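Local coordinates for protein D-3-phosphoglycerate dehydrogenase (Sulfolobus tokodaii, PDB 2EKL) that is a D-isomer specific 2-hydroxyacid dehydrogenase that probably catalyses the NAD-dependent oxidation of D-3-phosphoglycerate in amino-acid biosynthesis, at residues A[113-117]-A[118-122]; A[125-129]-A[130-134]; A[241-244]-A[245-249]. All blocks are in the same frame, centred on the assembly; numbering follows the deposited sequence.

Interaction 1 (A[113-117]-A[118-122]); sequences MIAAA and RKMYT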
loop_
_atom_site.group_PDB
_atom_site.type_symbol
_atom_site.label_atom_id
_atom_site.label_comp_id
_atom_site.label_asym_id
_atom_site.label_seq_id
_atom_site.Cartn_x
_atom_site.Cartn_y
_atom_site.Cartn_z
ATOM N N MET A 113 -0.686 1.023 5.816
ATOM C CA MET A 113 -1.872 1.839 6.068
ATOM C C MET A 113 -3.021 1.428 5.144
ATOM O O MET A 113 -4.156 1.241 5.588
ATOM C CB MET A 113 -1.547 3.321 5.862
ATOM C CG MET A 113 -2.759 4.238 5.995
ATOM S SD MET A 113 -2.343 5.991 5.786
ATOM C CE MET A 113 -1.983 6.055 4.033
ATOM N N ILE A 114 -2.724 1.282 3.859
ATOM C CA ILE A 114 -3.749 0.906 2.893
ATOM C C ILE A 114 -4.190 -0.541 3.095
ATOM O O ILE A 114 -5.378 -0.843 3.020
ATOM C CB ILE A 114 -3.243 1.103 1.449
ATOM C CG1 ILE A 114 -2.930 2.586 1.218
ATOM C CG2 ILE A 114 -4.302 0.643 0.453
ATOM C CD1 ILE A 114 -2.175 2.869 -0.077
ATOM N N ALA A 115 -3.240 -1.431 3.360
ATOM C CA ALA A 115 -3.580 -2.840 3.571
ATOM C C ALA A 115 -4.514 -2.980 4.768
ATOM O O ALA A 115 -5.459 -3.771 4.737
ATOM C CB ALA A 115 -2.317 -3.665 3.787
ATOM N N ALA A 116 -4.259 -2.198 5.812
ATOM C CA ALA A 116 -5.087 -2.233 7.022
ATOM C C ALA A 116 -6.477 -1.660 6.755
ATOM O O ALA A 116 -7.492 -2.228 7.163
ATOM C CB ALA A 116 -4.409 -1.441 8.137
ATOM N N ALA A 117 -6.513 -0.520 6.080
ATOM C CA ALA A 117 -7.769 0.139 5.762
ATOM C C ALA A 117 -8.654 -0.698 4.847
ATOM O O ALA A 117 -9.881 -0.660 4.956
ATOM C CB ALA A 117 -7.486 1.492 5.105
ATOM N N ARG A 118 -8.038 -1.482 3.970
ATOM C CA ARG A 118 -8.803 -2.254 3.002
ATOM C C ARG A 118 -8.820 -3.764 3.184
ATOM O O ARG A 118 -9.311 -4.482 2.311
ATOM C CB ARG A 118 -8.295 -1.907 1.599
ATOM C CG ARG A 118 -8.446 -0.425 1.286
ATOM C CD ARG A 118 -9.920 -0.069 1.124
ATOM N NE ARG A 118 -10.427 -0.481 -0.184
ATOM C CZ ARG A 118 -10.249 0.213 -1.306
ATOM N NH1 ARG A 118 -9.576 1.362 -1.284
ATOM N NH2 ARG A 118 -10.743 -0.241 -2.452
ATOM N N LYS A 119 -8.298 -4.238 4.310
ATOM C CA LYS A 119 -8.254 -5.672 4.595
ATOM C C LYS A 119 -7.685 -6.414 3.400
ATOM O O LYS A 119 -8.220 -7.440 2.975
ATOM C CB LYS A 119 -9.663 -6.186 4.908
ATOM C CG LYS A 119 -10.299 -5.461 6.076
ATOM C CD LYS A 119 -11.734 -5.889 6.304
ATOM C CE LYS A 119 -12.367 -5.068 7.412
ATOM N NZ LYS A 119 -13.801 -5.418 7.612
ATOM N N MET A 120 -6.592 -5.895 2.855
ATOM C CA MET A 120 -5.976 -6.518 1.694
ATOM C C MET A 120 -5.497 -7.941 1.950
ATOM O O MET A 120 -5.610 -8.798 1.078
ATOM C CB MET A 120 -4.815 -5.657 1.184
ATOM C CG MET A 120 -5.275 -4.370 0.523
ATOM S SD MET A 120 -3.925 -3.377 -0.150
ATOM C CE MET A 120 -3.497 -4.316 -1.576
ATOM N N TYR A 121 -4.959 -8.197 3.138
ATOM C CA TYR A 121 -4.468 -9.534 3.446
ATOM C C TYR A 121 -5.588 -10.558 3.348
ATOM O O TYR A 121 -5.436 -11.605 2.723
ATOM C CB TYR A 121 -3.869 -9.586 4.850
ATOM C CG TYR A 121 -3.386 -10.970 5.217
ATOM C CD1 TYR A 121 -2.349 -11.576 4.508
ATOM C CD2 TYR A 121 -3.989 -11.689 6.246
ATOM C CE1 TYR A 121 -1.924 -12.871 4.817
ATOM C CE2 TYR A 121 -3.572 -12.983 6.563
ATOM C CZ TYR A 121 -2.543 -13.563 5.847
ATOM O OH TYR A 121 -2.123 -14.834 6.172
ATOM N N THR A 122 -6.712 -10.250 3.978
ATOM C CA THR A 122 -7.856 -11.148 3.969
ATOM C C THR A 122 -8.294 -11.435 2.535
ATOM O O THR A 122 -8.553 -12.586 2.172
ATOM C CB THR A 122 -9.029 -10.541 4.756
ATOM O OG1 THR A 122 -8.615 -10.281 6.105
ATOM C CG2 THR A 122 -10.217 -11.497 4.767
HETATM O O HOH W 1 -4.573 -6.392 5.374
#
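Met120 N donates to Ala115 O (3.1 Å), lying in the carbonyl plane on a lone pair, and so links helix 120-128 back to helix 102-118. Together with the positive phi of Lys119 (49°), this six-to-one bond marks a Schellman motif; the bond before it, Arg118 N to Ile114 O at 2.9 Å, is the last regular i to i+4 bond of the first helix. Lys119 also stands at the N-cap position of the following helix, and the chain bends here with Lys119 as the joint. A water extends the junction: it donates to Ala115 O (2.8 Å) and accepts from Tyr121 N, so that the carbonyl serves two donors and a first-turn amide of the new helix gains a partner.

The packing is apolar. Met120 folds back over Ala115, its CB 4.1 Å from Ala115 CB, and the small alanine lets the thioether lie close, SD resting 3.8 Å from Ala115 CA. Ile114 lies alongside and points the same way; its CG2, set anti to the backbone N, meets Met120 SD at 4.1 Å. Arg118 bends at chi2 and chi3 (-70° and -78°), carrying its guanidinium away from the turn, where NH1 bonds to Ser104 O and NH2 to Ile284 O, both of the second subunit.

Helix 102-118 packs on the nucleotide-domain sheet, Ala116 against Ala253 and Ala255 of strand 251-256 and Ala117 against Ile227 of strand 226-230, its methyls allowing close approach, while helix 120-128 sets off toward the second subunit.

Interaction 2 (A[125-129]-A[130-134]); sequences ALAKS and GIFKK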
loop_
_atom_site.group_PDB
_atom_site.type_symbol
_atom_site.label_atom_id
_atom_site.label_comp_id
_atom_site.label_asym_id
_atom_site.label_seq_id
_atom_site.Cartn_x
_atom_site.Cartn_y
_atom_site.Cartn_z
ATOM N N ALA A 125 -5.687 -13.586 0.618
ATOM C CA ALA A 125 -5.715 -14.973 1.074
ATOM C C ALA A 125 -6.902 -15.673 0.420
ATOM O O ALA A 125 -6.791 -16.809 -0.050
ATOM C CB ALA A 125 -5.841 -15.028 2.589
ATOM N N LEU A 126 -8.042 -14.991 0.394
ATOM C CA LEU A 126 -9.235 -15.545 -0.224
ATOM C C LEU A 126 -8.974 -15.836 -1.696
ATOM O O LEU A 126 -9.251 -16.932 -2.175
ATOM C CB LEU A 126 -10.406 -14.571 -0.081
ATOM C CG LEU A 126 -11.062 -14.560 1.301
ATOM C CD1 LEU A 126 -11.922 -13.325 1.475
ATOM C CD2 LEU A 126 -11.895 -15.828 1.458
ATOM N N ALA A 127 -8.423 -14.857 -2.409
ATOM C CA ALA A 127 -8.128 -15.023 -3.829
ATOM C C ALA A 127 -7.252 -16.246 -4.105
ATOM O O ALA A 127 -7.572 -17.067 -4.970
ATOM C CB ALA A 127 -7.453 -13.758 -4.375
ATOM N N LYS A 128 -6.146 -16.364 -3.377
ATOM C CA LYS A 128 -5.237 -17.486 -3.573
ATOM C C LYS A 128 -5.930 -18.830 -3.342
ATOM O O LYS A 128 -5.524 -19.848 -3.907
ATOM C CB LYS A 128 -4.023 -17.349 -2.652
ATOM C CG LYS A 128 -3.051 -16.242 -3.069
ATOM C CD LYS A 128 -2.312 -16.608 -4.350
ATOM C CE LYS A 128 -1.278 -15.545 -4.716
ATOM N NZ LYS A 128 -0.424 -15.957 -5.866
ATOM N N SER A 129 -6.977 -18.828 -2.526
ATOM C CA SER A 129 -7.719 -20.059 -2.244
ATOM C C SER A 129 -8.802 -20.300 -3.294
ATOM O O SER A 129 -9.534 -21.292 -3.232
ATOM C CB SER A 129 -8.359 -19.992 -0.855
ATOM O OG SER A 129 -9.456 -19.096 -0.834
ATOM N N GLY A 130 -8.906 -19.388 -4.257
ATOM C CA GLY A 130 -9.901 -19.535 -5.305
ATOM C C GLY A 130 -11.282 -19.044 -4.916
ATOM O O GLY A 130 -12.273 -19.364 -5.577
ATOM N N ILE A 131 -11.351 -18.265 -3.840
ATOM C CA ILE A 131 -12.618 -17.722 -3.364
ATOM C C ILE A 131 -12.599 -16.215 -3.584
ATOM O O ILE A 131 -12.006 -15.474 -2.802
ATOM C CB ILE A 131 -12.816 -18.009 -1.860
ATOM C CG1 ILE A 131 -12.763 -19.521 -1.609
ATOM C CG2 ILE A 131 -14.138 -17.430 -1.384
ATOM C CD1 ILE A 131 -13.827 -20.318 -2.351
ATOM N N PHE A 132 -13.245 -15.762 -4.653
ATOM C CA PHE A 132 -13.265 -14.339 -4.957
ATOM C C PHE A 132 -14.454 -13.608 -4.364
ATOM O O PHE A 132 -15.340 -13.127 -5.074
ATOM C CB PHE A 132 -13.185 -14.130 -6.468
ATOM C CG PHE A 132 -11.793 -14.280 -7.012
ATOM C CD1 PHE A 132 -11.062 -15.441 -6.775
ATOM C CD2 PHE A 132 -11.201 -13.253 -7.736
ATOM C CE1 PHE A 132 -9.762 -15.575 -7.249
ATOM C CE2 PHE A 132 -9.901 -13.377 -8.216
ATOM C CZ PHE A 132 -9.180 -14.538 -7.971
ATOM N N LYS A 133 -14.455 -13.536 -3.039
ATOM C CA LYS A 133 -15.498 -12.858 -2.287
ATOM C C LYS A 133 -15.015 -11.456 -1.940
ATOM O O LYS A 133 -13.915 -11.286 -1.418
ATOM C CB LYS A 133 -15.794 -13.629 -1.003
ATOM C CG LYS A 133 -16.775 -12.940 -0.074
ATOM C CD LYS A 133 -17.181 -13.857 1.068
ATOM C CE LYS A 133 -15.990 -14.285 1.903
ATOM N NZ LYS A 133 -16.389 -15.266 2.952
ATOM N N LYS A 134 -15.838 -10.457 -2.235
ATOM C CA LYS A 134 -15.484 -9.071 -1.948
ATOM C C LYS A 134 -15.501 -8.777 -0.448
ATOM O O LYS A 134 -16.288 -9.354 0.300
ATOM C CB LYS A 134 -16.447 -8.124 -2.663
ATOM C CG LYS A 134 -16.394 -8.202 -4.185
ATOM C CD LYS A 134 -17.364 -7.209 -4.813
ATOM C CE LYS A 134 -17.289 -7.233 -6.333
ATOM N NZ LYS A 134 -18.298 -6.324 -6.949
#
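Leu126 and Ile131 meet through both backbone and side chain where helix 120-128 ends. Among the hydrogen bonds, Ile131 N donates to Leu126 O at 3.0 Å and Gly130 N to Ala127 O at 2.8 Å. With the positive phi of Gly130 (83°) these six-to-one and five-to-two bonds make a Schellman motif; glycine suits this place because a CB would clash with Ser129 O. Leu126 O also accepts from Ser129 OG at 2.6 Å. That hydroxyl sits between its own backbone N and carbonyl carbon (chi1 72°), a setting that turns it back to the helix end, where a small polar residue can supply an extra donor.

The apolar contacts fall in two groups. Leu126 CD2 approaches Ile131 CG2 to 4.0 Å as the two branched chains cross at a slant. Around the bend, Phe132, centre of an inverse gamma turn, brings its ring back so that Ala127 CB lies over one face, 4.1 Å from CZ; a methyl is compact enough to fit beneath it.

Helix 120-128 and the loop after it lie against the second subunit, where Lys128 NZ bonds to Leu273 O of helix 267-274 and Val278 O of strand 278-280.

Interaction 3 (A[241-244]-A[245-249]); sequences ALLD and YIKKG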
loop_
_atom_site.group_PDB
_atom_site.type_symbol
_atom_site.label_atom_id
_atom_site.label_comp_id
_atom_site.label_asym_id
_atom_site.label_seq_id
_atom_site.Cartn_x
_atom_site.Cartn_y
_atom_site.Cartn_z
ATOM N N ALA A 241 -2.516 -2.432 26.264
ATOM C CA ALA A 241 -3.568 -1.433 26.129
ATOM C C ALA A 241 -4.150 -1.568 24.719
ATOM O O ALA A 241 -5.361 -1.475 24.524
ATOM C CB ALA A 241 -2.995 -0.029 26.334
ATOM N N LEU A 242 -3.277 -1.795 23.740
ATOM C CA LEU A 242 -3.710 -1.951 22.353
ATOM C C LEU A 242 -4.699 -3.103 22.217
ATOM O O LEU A 242 -5.766 -2.953 21.629
ATOM C CB LEU A 242 -2.502 -2.211 21.444
ATOM C CG LEU A 242 -2.814 -2.517 19.975
ATOM C CD1 LEU A 242 -3.453 -1.303 19.302
ATOM C CD2 LEU A 242 -1.520 -2.908 19.265
ATOM N N LEU A 243 -4.340 -4.262 22.759
ATOM C CA LEU A 243 -5.213 -5.426 22.683
ATOM C C LEU A 243 -6.559 -5.108 23.330
ATOM O O LEU A 243 -7.614 -5.489 22.825
ATOM C CB LEU A 243 -4.556 -6.620 23.386
ATOM C CG LEU A 243 -5.367 -7.920 23.452
ATOM C CD1 LEU A 243 -5.708 -8.403 22.051
ATOM C CD2 LEU A 243 -4.561 -8.973 24.193
ATOM N N ASP A 244 -6.508 -4.395 24.449
ATOM C CA ASP A 244 -7.705 -4.002 25.181
ATOM C C ASP A 244 -8.628 -3.193 24.274
ATOM O O ASP A 244 -9.820 -3.493 24.143
ATOM C CB ASP A 244 -7.297 -3.170 26.404
ATOM C CG ASP A 244 -8.457 -2.877 27.337
ATOM O OD1 ASP A 244 -9.599 -3.281 27.029
ATOM O OD2 ASP A 244 -8.222 -2.239 28.387
ATOM N N TYR A 245 -8.072 -2.167 23.637
ATOM C CA TYR A 245 -8.855 -1.310 22.761
ATOM C C TYR A 245 -9.273 -1.947 21.439
ATOM O O TYR A 245 -10.232 -1.498 20.813
ATOM C CB TYR A 245 -8.107 0.005 22.537
ATOM C CG TYR A 245 -8.262 0.943 23.710
ATOM C CD1 TYR A 245 -9.362 1.800 23.802
ATOM C CD2 TYR A 245 -7.348 0.933 24.761
ATOM C CE1 TYR A 245 -9.547 2.620 24.917
ATOM C CE2 TYR A 245 -7.524 1.750 25.884
ATOM C CZ TYR A 245 -8.626 2.589 25.950
ATOM O OH TYR A 245 -8.802 3.399 27.047
ATOM N N ILE A 246 -8.561 -2.982 21.009
ATOM C CA ILE A 246 -8.943 -3.676 19.784
ATOM C C ILE A 246 -10.151 -4.553 20.129
ATOM O O ILE A 246 -11.137 -4.602 19.388
ATOM C CB ILE A 246 -7.792 -4.557 19.244
ATOM C CG1 ILE A 246 -6.731 -3.669 18.584
ATOM C CG2 ILE A 246 -8.326 -5.574 18.239
ATOM C CD1 ILE A 246 -5.554 -4.433 18.008
ATOM N N LYS A 247 -10.080 -5.226 21.273
ATOM C CA LYS A 247 -11.175 -6.083 21.706
ATOM C C LYS A 247 -12.439 -5.286 22.019
ATOM O O LYS A 247 -13.547 -5.790 21.848
ATOM C CB LYS A 247 -10.739 -6.918 22.914
ATOM C CG LYS A 247 -9.668 -7.940 22.550
ATOM C CD LYS A 247 -9.120 -8.674 23.761
ATOM C CE LYS A 247 -10.160 -9.582 24.389
ATOM N NZ LYS A 247 -9.551 -10.441 25.445
ATOM N N LYS A 248 -12.269 -4.043 22.467
ATOM C CA LYS A 248 -13.407 -3.174 22.771
ATOM C C LYS A 248 -14.083 -2.757 21.466
ATOM O O LYS A 248 -15.235 -2.321 21.461
ATOM C CB LYS A 248 -12.952 -1.912 23.511
ATOM C CG LYS A 248 -12.455 -2.137 24.924
ATOM C CD LYS A 248 -11.985 -0.827 25.535
ATOM C CE LYS A 248 -11.532 -1.015 26.971
ATOM N NZ LYS A 248 -10.983 0.240 27.550
ATOM N N GLY A 249 -13.348 -2.883 20.364
ATOM C CA GLY A 249 -13.884 -2.516 19.066
ATOM C C GLY A 249 -13.559 -1.086 18.663
ATOM O O GLY A 249 -14.017 -0.613 17.620
HETATM O O HOH W 2 -9.601 -0.130 29.632
#
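The backbone from Ala241 on is bonded i to i+4: Tyr245 N to Ala241 O (2.9 Å), Ile246 N to Leu242 O, Lys247 N to Leu243 O and Lys248 N to Asp244 O. Gly249 then departs from helical geometry with positive phi (93°) in a Schellman motif, an angle at which a side chain would jam against the preceding carbonyl.

Leu242 and Ile246, one turn apart, meet on the buried side, Leu242 CG 3.9 Å from Ile246 CD1, where branched chains fill the space against strand 251-256. Leu243 CD1 touches the aliphatic CD of Lys247 at 3.8 Å, whose bent chain goes on to a salt bridge with Glu271. On the polar side Lys248, extended beyond CG, runs past Asp244: OD2 and NZ form a long salt bridge of 3.8 Å, and a water bridges them, donating to OD2 at 2.8 Å and accepting from NZ. Asp244 OD2 is held further by Tyr216 OH. Lys248 NZ also stands over one face of the Tyr245 ring, offset toward its rim, while Ala241 O lies at the ring edge, 3.1 Å from CD2. Tyr245 OH bonds to Glu220.

This amphipathic helix is the crossover of a beta-alpha-beta unit, strand 226-230, helix 239-247 and strand 251-256, in the Rossmann-type NAD-binding domain.

In the fold
Interactions 1 and 2 occur at the start and end of helix 120-128, and both touch the second subunit; interaction 3, on helix 239-247, touches no other chain of the assembly. All three include a Schellman motif, but its setting differs. Interaction 1 is buried, joins two successive helices and relies on small and apolar side chains, with its arginine reaching across the interface. Interaction 2 lies at the surface, where the helix gives way to a loop and a serine adds to the capping. Interaction 3 is largely buried, combining a leucine-isoleucine face against the sheet with a charged outer side. Interactions 1 and 3 both pack on strand 251-256, although their nearest atoms stay about 10 Å apart.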